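PDB 4CZW: PAN2-PAN3 deadenylation complex catalytic subunit pan2 from Neurospora crassa, which probably acts as the catalytic subunit of the PAN deadenylation complex, shortening the poly(A) tails of mRNA by exonucleolytic release of 5'-AMP. Local coordinates for residues F140-I145 with V266-T271; I225-V230 with K280-P285; T407-S412 with V540-K545. One frame throughout, in Å; residues are numbered along the deposited sequence.

In the fold
Contacts 1 and 2 lie in the ubiquitin-protease-like domain, which is predicted to be catalytically inactive. Their centres are 22 Å apart and they touch: T271 CG2 is 3.8 Å from W282 CZ2, and L269 CD1 is 3.9 Å from F227 CZ. Contact 3 lies on the other side of the chain's centre, about 17 Å from contact 1 and about 34 Å from contact 2 between nearest atoms. It joins residues 407-412 to the exonuclease domain. The L409 side chain is about 12 Å from the zinc held by H70, C75, C80 and C83. Strand 441-451, which pairs with 545-548, carries the probable catalytic metal ligands D445 and E447.

Contact 1 of 3, residues F140-I145 with V266-T271; sequences FLFDKI and VLALCT
F142 meets V266 and A268 where helix 130-149 packs against strand 266-270 in the ubiquitin-protease-like domain. The contact is entirely apolar, and all three residues are buried. The outer end of the F142 ring does the touching. CZ lies 3.8 Å from A268 CB, and CE2 lies 4.0 Å from the same methyl. The methyl comes at the ring obliquely. V266 CG1 instead sits at the ring edge, near its plane, 4.2 Å from F142 CE2. The V266 side chain has CG1 anti to the backbone N (chi1 175°), which brings this methyl to the ring. The outer end of the ring thus meets two side chains that leave the strand on the same side. L267, between them, points the other way. The F142 and A268 CA atoms are 9.1 Å apart, a gap bridged mainly by the phenyl group. An alanine in place of F142 would remove the ring and would probably open a gap between helix and strand, leaving the methyls of V266 and A268 without this partner.

Backbone bonds run through the turn of helix that carries F142. K144 N donates to F140 O at 3.0 Å, and I145 N donates to L141 O at 2.8 Å.

Neighbouring elements close in around the contact. Helix 61-71 brings L63 to F142 and to V266. Helix 81-94 lies against other residues of helix 130-149. Strand 266-270 pairs antiparallel with strand 385-394, whose M391 touches V266 and A268 and whose F392 touches L267 and L269.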
loop_
_atom_site.group_PDB
_atom_site.type_symbol
_atom_site.label_atom_id
_atom_site.label_comp_id
_atom_site.label_asym_id
_atom_site.label_seq_id
_atom_site.Cartn_x
_atom_site.Cartn_y
_atom_site.Cartn_z
ATOM N N PHE A 140 0.224 -3.646 14.271
ATOM C CA PHE A 140 1.613 -3.282 14.015
ATOM C C PHE A 140 1.715 -2.067 13.097
ATOM O O PHE A 140 2.503 -1.155 13.349
ATOM C CB PHE A 140 2.370 -4.465 13.403
ATOM C CG PHE A 140 3.846 -4.229 13.247
ATOM C CD1 PHE A 140 4.702 -4.371 14.326
ATOM C CD2 PHE A 140 4.380 -3.878 12.017
ATOM C CE1 PHE A 140 6.060 -4.160 14.185
ATOM C CE2 PHE A 140 5.739 -3.665 11.870
ATOM C CZ PHE A 140 6.580 -3.807 12.956
ATOM N N LEU A 141 0.915 -2.058 12.035
ATOM C CA LEU A 141 0.936 -0.962 11.071
ATOM C C LEU A 141 0.435 0.344 11.675
ATOM O O LEU A 141 1.089 1.377 11.548
ATOM C CB LEU A 141 0.102 -1.314 9.837
ATOM C CG LEU A 141 0.817 -2.121 8.752
ATOM C CD1 LEU A 141 -0.101 -2.349 7.562
ATOM C CD2 LEU A 141 2.089 -1.411 8.321
ATOM N N PHE A 142 -0.722 0.293 12.328
ATOM C CA PHE A 142 -1.314 1.478 12.942
ATOM C C PHE A 142 -0.374 2.123 13.956
ATOM O O PHE A 142 -0.366 3.343 14.115
ATOM C CB PHE A 142 -2.644 1.126 13.613
ATOM C CG PHE A 142 -3.833 1.260 12.705
ATOM C CD1 PHE A 142 -3.953 0.467 11.576
ATOM C CD2 PHE A 142 -4.836 2.174 12.986
ATOM C CE1 PHE A 142 -5.046 0.588 10.739
ATOM C CE2 PHE A 142 -5.931 2.299 12.153
ATOM C CZ PHE A 142 -6.036 1.505 11.029
ATOM N N ASP A 143 0.419 1.300 14.633
ATOM C CA ASP A 143 1.389 1.797 15.601
ATOM C C ASP A 143 2.588 2.424 14.900
ATOM O O ASP A 143 3.044 3.504 15.275
ATOM C CB ASP A 143 1.850 0.669 16.526
ATOM C CG ASP A 143 2.868 1.136 17.550
ATOM O OD1 ASP A 143 2.803 2.313 17.963
ATOM O OD2 ASP A 143 3.733 0.324 17.942
ATOM N N LYS A 144 3.092 1.743 13.876
ATOM C CA LYS A 144 4.282 2.195 13.168
ATOM C C LYS A 144 4.038 3.469 12.363
ATOM O O LYS A 144 4.842 4.399 12.409
ATOM C CB LYS A 144 4.804 1.088 12.246
ATOM C CG LYS A 144 5.536 -0.023 12.980
ATOM C CD LYS A 144 6.767 0.516 13.691
ATOM C CE LYS A 144 7.506 -0.577 14.445
ATOM N NZ LYS A 144 8.698 -0.037 15.159
ATOM N N ILE A 145 2.931 3.514 11.631
ATOM C CA ILE A 145 2.637 4.670 10.792
ATOM C C ILE A 145 2.249 5.884 11.630
ATOM O O ILE A 145 2.307 7.017 11.155
ATOM C CB ILE A 145 1.511 4.371 9.779
ATOM C CG1 ILE A 145 0.163 4.229 10.490
ATOM C CG2 ILE A 145 1.840 3.124 8.973
ATOM C CD1 ILE A 145 -1.000 4.013 9.548
ATOM N N VAL A 266 -10.639 7.060 12.439
ATOM C CA VAL A 266 -10.574 5.770 11.762
ATOM C C VAL A 266 -10.713 4.651 12.787
ATOM O O VAL A 266 -9.867 4.495 13.668
ATOM C CB VAL A 266 -9.258 5.598 10.983
ATOM C CG1 VAL A 266 -9.174 4.201 10.386
ATOM C CG2 VAL A 266 -9.140 6.654 9.898
ATOM N N LEU A 267 -11.784 3.874 12.670
ATOM C CA LEU A 267 -12.089 2.849 13.661
ATOM C C LEU A 267 -11.798 1.441 13.147
ATOM O O LEU A 267 -12.633 0.825 12.485
ATOM C CB LEU A 267 -13.555 2.955 14.091
ATOM C CG LEU A 267 -13.994 2.081 15.267
ATOM C CD1 LEU A 267 -13.217 2.440 16.522
ATOM C CD2 LEU A 267 -15.491 2.214 15.504
ATOM N N ALA A 268 -10.607 0.938 13.459
ATOM C CA ALA A 268 -10.230 -0.424 13.098
ATOM C C ALA A 268 -10.645 -1.397 14.197
ATOM O O ALA A 268 -10.395 -1.153 15.378
ATOM C CB ALA A 268 -8.734 -0.514 12.842
ATOM N N LEU A 269 -11.278 -2.499 13.807
ATOM C CA LEU A 269 -11.826 -3.442 14.777
ATOM C C LEU A 269 -11.430 -4.889 14.489
ATOM O O LEU A 269 -11.589 -5.375 13.370
ATOM C CB LEU A 269 -13.351 -3.329 14.814
ATOM C CG LEU A 269 -13.937 -1.963 15.174
ATOM C CD1 LEU A 269 -15.452 -1.980 15.042
ATOM C CD2 LEU A 269 -13.521 -1.556 16.579
ATOM N N CYS A 270 -10.921 -5.570 15.510
ATOM C CA CYS A 270 -10.639 -6.999 15.418
ATOM C C CYS A 270 -11.809 -7.796 15.982
ATOM O O CYS A 270 -12.243 -7.563 17.109
ATOM C CB CYS A 270 -9.347 -7.350 16.158
ATOM S SG CYS A 270 -7.844 -6.737 15.365
ATOM N N THR A 271 -12.316 -8.736 15.191
ATOM C CA THR A 271 -13.516 -9.482 15.555
ATOM C C THR A 271 -13.284 -10.455 16.709
ATOM O O THR A 271 -14.183 -10.687 17.517
ATOM C CB THR A 271 -14.069 -10.268 14.352
ATOM O OG1 THR A 271 -13.049 -11.130 13.834
ATOM C CG2 THR A 271 -14.523 -9.313 13.259
#

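Contact 2 of 3, residues I225-V230 with K280-P285; sequences ITFSQV and KLWSTP
L281 is the first residue of 280-285 to meet 225-230, packing on I225 just before a capping box. That box, formed by T226 and Q229, opens helix 227-235 of the ubiquitin-protease-like domain. T226 N donates to Q229 OE1 at 3.1 Å. The return bond, from Q229 N to T226 OG1, is weak at 3.3 Å. The box caps the helix start, with I225 just before it and F227 in its first turn.

The side chain of L281 is turned away from its own N (chi1 -176°), and its branched end extends to the other segment. Its CD1 lies 4.0 Å from I225 CB and as close to I225 O. That carbonyl accepts a hydrogen bond from W287 NE1. L281 CD2 faces V230 CG2 more loosely, at 4.6 Å.

W282 comes next and meets F227. The far corner of the indole does the touching: CH2 is 4.1 Å from F227 CE1. The two side chains approach at a slant. With F227 CG opposite its own N (chi1 174°), the far end of the phenyl comes nearer to the indole than its CB does. At the polar side, W282 NE1 bonds to Y210 OH. W287 meets the W282 ring edge-to-face, and M386 and P387 of strand 385-394 also touch W282. Packing and the bond to Y210 together limit how the indole can turn.

S283 and T284 turn back to the last turn of the helix. S283 OG donates to K280 O at 2.7 Å. L281 O accepts twice from T284, and both donors come from the same face of the carbonyl. T284 N is 3.3 Å from L281 O. T284 OG1 is 3.0 Å from L281 O and sits 36° out of the carbonyl plane.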
loop_
_atom_site.group_PDB
_atom_site.type_symbol
_atom_site.label_atom_id
_atom_site.label_comp_id
_atom_site.label_asym_id
_atom_site.label_seq_id
_atom_site.Cartn_x
_atom_site.Cartn_y
_atom_site.Cartn_z
ATOM N N ILE A 225 -28.503 -10.220 20.337
ATOM C CA ILE A 225 -27.222 -9.562 20.552
ATOM C C ILE A 225 -26.833 -8.782 19.300
ATOM O O ILE A 225 -26.712 -9.357 18.219
ATOM C CB ILE A 225 -26.113 -10.573 20.895
ATOM C CG1 ILE A 225 -26.633 -11.628 21.874
ATOM C CG2 ILE A 225 -24.893 -9.857 21.456
ATOM C CD1 ILE A 225 -25.637 -12.729 22.170
ATOM N N THR A 226 -26.645 -7.475 19.447
ATOM C CA THR A 226 -26.355 -6.620 18.301
ATOM C C THR A 226 -24.871 -6.283 18.196
ATOM O O THR A 226 -24.111 -6.467 19.147
ATOM C CB THR A 226 -27.158 -5.308 18.363
ATOM O OG1 THR A 226 -26.728 -4.531 19.487
ATOM C CG2 THR A 226 -28.644 -5.600 18.494
ATOM N N PHE A 227 -24.468 -5.789 17.028
ATOM C CA PHE A 227 -23.085 -5.394 16.787
ATOM C C PHE A 227 -22.712 -4.175 17.621
ATOM O O PHE A 227 -21.569 -4.033 18.056
ATOM C CB PHE A 227 -22.863 -5.107 15.299
ATOM C CG PHE A 227 -21.501 -4.553 14.983
ATOM C CD1 PHE A 227 -20.400 -5.390 14.896
ATOM C CD2 PHE A 227 -21.323 -3.195 14.765
ATOM C CE1 PHE A 227 -19.148 -4.883 14.605
ATOM C CE2 PHE A 227 -20.072 -2.683 14.474
ATOM C CZ PHE A 227 -18.984 -3.528 14.393
ATOM N N SER A 228 -23.686 -3.295 17.838
ATOM C CA SER A 228 -23.477 -2.093 18.635
ATOM C C SER A 228 -23.118 -2.447 20.075
ATOM O O SER A 228 -22.293 -1.782 20.702
ATOM C CB SER A 228 -24.725 -1.207 18.603
ATOM O OG SER A 228 -25.019 -0.788 17.282
ATOM N N GLN A 229 -23.742 -3.502 20.589
ATOM C CA GLN A 229 -23.474 -3.972 21.943
ATOM C C GLN A 229 -22.099 -4.623 22.043
ATOM O O GLN A 229 -21.398 -4.464 23.043
ATOM C CB GLN A 229 -24.557 -4.957 22.388
ATOM C CG GLN A 229 -25.929 -4.331 22.572
ATOM C CD GLN A 229 -27.027 -5.367 22.719
ATOM O OE1 GLN A 229 -26.828 -6.545 22.419
ATOM N NE2 GLN A 229 -28.193 -4.933 23.183
ATOM N N VAL A 230 -21.720 -5.358 21.003
ATOM C CA VAL A 230 -20.422 -6.022 20.960
ATOM C C VAL A 230 -19.298 -4.994 20.851
ATOM O O VAL A 230 -18.249 -5.134 21.483
ATOM C CB VAL A 230 -20.342 -7.020 19.784
ATOM C CG1 VAL A 230 -18.934 -7.573 19.636
ATOM C CG2 VAL A 230 -21.341 -8.150 19.984
ATOM N N LYS A 280 -21.825 -18.542 14.829
ATOM C CA LYS A 280 -23.277 -18.580 14.698
ATOM C C LYS A 280 -23.853 -17.172 14.787
ATOM O O LYS A 280 -24.798 -16.829 14.077
ATOM C CB LYS A 280 -23.898 -19.472 15.774
ATOM C CG LYS A 280 -23.505 -20.937 15.684
ATOM C CD LYS A 280 -24.278 -21.770 16.692
ATOM C CE LYS A 280 -23.890 -23.237 16.619
ATOM N NZ LYS A 280 -24.681 -24.061 17.575
ATOM N N LEU A 281 -23.270 -16.361 15.664
ATOM C CA LEU A 281 -23.706 -14.983 15.851
ATOM C C LEU A 281 -23.440 -14.141 14.606
ATOM O O LEU A 281 -24.309 -13.397 14.150
ATOM C CB LEU A 281 -23.007 -14.363 17.063
ATOM C CG LEU A 281 -23.431 -12.944 17.448
ATOM C CD1 LEU A 281 -24.878 -12.927 17.915
ATOM C CD2 LEU A 281 -22.511 -12.374 18.518
ATOM N N TRP A 282 -22.234 -14.265 14.061
ATOM C CA TRP A 282 -21.835 -13.488 12.890
ATOM C C TRP A 282 -22.544 -13.939 11.617
ATOM O O TRP A 282 -22.637 -13.182 10.651
ATOM C CB TRP A 282 -20.321 -13.573 12.689
ATOM C CG TRP A 282 -19.562 -12.488 13.380
ATOM C CD1 TRP A 282 -18.893 -12.580 14.566
ATOM C CD2 TRP A 282 -19.392 -11.141 12.926
ATOM N NE1 TRP A 282 -18.315 -11.373 14.878
ATOM C CE2 TRP A 282 -18.608 -10.472 13.886
ATOM C CE3 TRP A 282 -19.829 -10.435 11.801
ATOM C CZ2 TRP A 282 -18.249 -9.133 13.755
ATOM C CZ3 TRP A 282 -19.471 -9.107 11.672
ATOM C CH2 TRP A 282 -18.690 -8.469 12.643
ATOM N N SER A 283 -23.042 -15.171 11.618
ATOM C CA SER A 283 -23.719 -15.717 10.448
ATOM C C SER A 283 -25.139 -15.179 10.318
ATOM O O SER A 283 -25.806 -15.402 9.307
ATOM C CB SER A 283 -23.743 -17.244 10.506
ATOM O OG SER A 283 -24.548 -17.703 11.578
ATOM N N THR A 284 -25.598 -14.474 11.348
ATOM C CA THR A 284 -26.921 -13.860 11.335
ATOM C C THR A 284 -27.016 -12.825 10.220
ATOM O O THR A 284 -26.206 -11.900 10.159
ATOM C CB THR A 284 -27.243 -13.190 12.685
ATOM O OG1 THR A 284 -27.134 -14.155 13.738
ATOM C CG2 THR A 284 -28.649 -12.611 12.674
ATOM N N PRO A 285 -28.002 -12.985 9.326
ATOM C CA PRO A 285 -28.179 -12.078 8.187
ATOM C C PRO A 285 -28.461 -10.639 8.613
ATOM O O PRO A 285 -29.396 -10.390 9.373
ATOM C CB PRO A 285 -29.384 -12.674 7.447
ATOM C CG PRO A 285 -30.095 -13.500 8.467
ATOM C CD PRO A 285 -29.019 -14.051 9.346
#

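Contact 3 of 3, residues T407-S412 with V540-K545; sequences TRLDTS and VNLGCK
Between L409 and T411, which both touch L542, D410 OD1 accepts two hydrogen bonds from S412. The bond from the backbone N of S412, 3.1 Å to D410 OD1, makes an Asx turn. This donor stands above the carboxylate, 57° out of its plane. S412 OG meets the same oxygen on its syn lone pair. S412 OG also bonds to R416 NH2, just past helix 412-415. The turn lies in the loop between helices 404-407 and 412-415.

The packing itself is apolar. L409 extends away from its own N (chi1 172°), which carries its CD2 to the end of helix 529-541. There it lies 3.9 Å from N541 CB and 4.2 Å from L542 CD2. The L409 side chain crosses both partners at about a right angle. T411 adds its methyl, with CG2 4.1 Å from L542 CD2. The branched end of L542 is therefore met by L409 and T411 together. W537 and V538, earlier on the helix, also pack on L409.

N541 offers its CB carbon to L409, and its amide turns elsewhere: ND2 bonds to W537 O. The contact joins the loop to the exonuclease domain. K545 then enters the sheet through backbone bonds with T440 and I442. Before that, the helix ends in a Schellman motif, with G543 at positive phi (98°) and G543 N 3.1 Å from V540 O.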
loop_
_atom_site.group_PDB
_atom_site.type_symbol
_atom_site.label_atom_id
_atom_site.label_comp_id
_atom_site.label_asym_id
_atom_site.label_seq_id
_atom_site.Cartn_x
_atom_site.Cartn_y
_atom_site.Cartn_z
ATOM N N THR A 407 0.570 18.559 -5.389
ATOM C CA THR A 407 0.769 19.956 -5.759
ATOM C C THR A 407 2.064 20.516 -5.175
ATOM O O THR A 407 2.858 21.136 -5.882
ATOM C CB THR A 407 -0.413 20.831 -5.295
ATOM O OG1 THR A 407 -1.604 20.431 -5.983
ATOM C CG2 THR A 407 -0.140 22.299 -5.579
ATOM N N ARG A 408 2.275 20.291 -3.882
ATOM C CA ARG A 408 3.487 20.756 -3.219
ATOM C C ARG A 408 4.404 19.588 -2.867
ATOM O O ARG A 408 4.915 19.499 -1.750
ATOM C CB ARG A 408 3.140 21.560 -1.966
ATOM C CG ARG A 408 2.383 22.847 -2.256
ATOM C CD ARG A 408 2.295 23.733 -1.024
ATOM N NE ARG A 408 1.540 23.107 0.056
ATOM C CZ ARG A 408 0.223 23.208 0.201
ATOM N NH1 ARG A 408 -0.490 23.911 -0.669
ATOM N NH2 ARG A 408 -0.382 22.605 1.216
ATOM N N LEU A 409 4.603 18.697 -3.833
ATOM C CA LEU A 409 5.492 17.552 -3.669
ATOM C C LEU A 409 6.934 17.994 -3.436
ATOM O O LEU A 409 7.454 18.844 -4.158
ATOM C CB LEU A 409 5.411 16.644 -4.898
ATOM C CG LEU A 409 6.410 15.490 -5.001
ATOM C CD1 LEU A 409 6.146 14.448 -3.928
ATOM C CD2 LEU A 409 6.363 14.865 -6.388
ATOM N N ASP A 410 7.575 17.417 -2.425
ATOM C CA ASP A 410 8.969 17.733 -2.131
ATOM C C ASP A 410 9.889 17.024 -3.118
ATOM O O ASP A 410 9.769 15.819 -3.337
ATOM C CB ASP A 410 9.322 17.341 -0.695
ATOM C CG ASP A 410 10.698 17.825 -0.283
ATOM O OD1 ASP A 410 11.685 17.107 -0.542
ATOM O OD2 ASP A 410 10.792 18.926 0.301
ATOM N N THR A 411 10.811 17.779 -3.710
ATOM C CA THR A 411 11.671 17.254 -4.766
ATOM C C THR A 411 13.152 17.298 -4.396
ATOM O O THR A 411 14.015 17.139 -5.259
ATOM C CB THR A 411 11.476 18.035 -6.078
ATOM O OG1 THR A 411 11.937 19.381 -5.907
ATOM C CG2 THR A 411 10.007 18.054 -6.476
ATOM N N SER A 412 13.436 17.505 -3.115
ATOM C CA SER A 412 14.809 17.682 -2.646
ATOM C C SER A 412 15.681 16.444 -2.853
ATOM O O SER A 412 16.906 16.546 -2.916
ATOM C CB SER A 412 14.812 18.067 -1.165
ATOM O OG SER A 412 14.217 17.054 -0.374
ATOM N N VAL A 540 7.608 10.461 -11.357
ATOM C CA VAL A 540 6.317 10.033 -11.885
ATOM C C VAL A 540 5.233 11.055 -11.555
ATOM O O VAL A 540 4.456 11.451 -12.424
ATOM C CB VAL A 540 5.904 8.655 -11.332
ATOM C CG1 VAL A 540 4.472 8.324 -11.725
ATOM C CG2 VAL A 540 6.855 7.579 -11.826
ATOM N N ASN A 541 5.194 11.486 -10.298
ATOM C CA ASN A 541 4.183 12.437 -9.846
ATOM C C ASN A 541 4.442 13.863 -10.323
ATOM O O ASN A 541 3.561 14.718 -10.242
ATOM C CB ASN A 541 4.077 12.413 -8.320
ATOM C CG ASN A 541 3.364 11.177 -7.808
ATOM O OD1 ASN A 541 2.138 11.086 -7.862
ATOM N ND2 ASN A 541 4.131 10.217 -7.305
ATOM N N LEU A 542 5.648 14.121 -10.815
ATOM C CA LEU A 542 5.953 15.415 -11.414
ATOM C C LEU A 542 5.383 15.485 -12.827
ATOM O O LEU A 542 5.244 16.566 -13.400
ATOM C CB LEU A 542 7.463 15.670 -11.431
ATOM C CG LEU A 542 8.097 16.083 -10.101
ATOM C CD1 LEU A 542 9.598 16.272 -10.252
ATOM C CD2 LEU A 542 7.449 17.351 -9.571
ATOM N N GLY A 543 5.051 14.321 -13.379
ATOM C CA GLY A 543 4.433 14.242 -14.689
ATOM C C GLY A 543 5.410 13.927 -15.804
ATOM O O GLY A 543 5.083 14.067 -16.982
ATOM N N CYS A 544 6.612 13.493 -15.434
ATOM C CA CYS A 544 7.657 13.201 -16.409
ATOM C C CYS A 544 7.288 12.036 -17.320
ATOM O O CYS A 544 6.515 11.156 -16.940
ATOM C CB CYS A 544 8.979 12.900 -15.703
ATOM S SG CYS A 544 9.644 14.274 -14.746
ATOM N N LYS A 545 7.852 12.042 -18.523
ATOM C CA LYS A 545 7.641 10.965 -19.482
ATOM C C LYS A 545 8.839 10.022 -19.486
ATOM O O LYS A 545 9.954 10.421 -19.821
ATOM C CB LYS A 545 7.404 11.534 -20.882
ATOM C CG LYS A 545 6.231 12.497 -20.961
ATOM C CD LYS A 545 6.207 13.243 -22.284
ATOM C CE LYS A 545 5.102 14.287 -22.301
ATOM N NZ LYS A 545 5.131 15.119 -23.536
#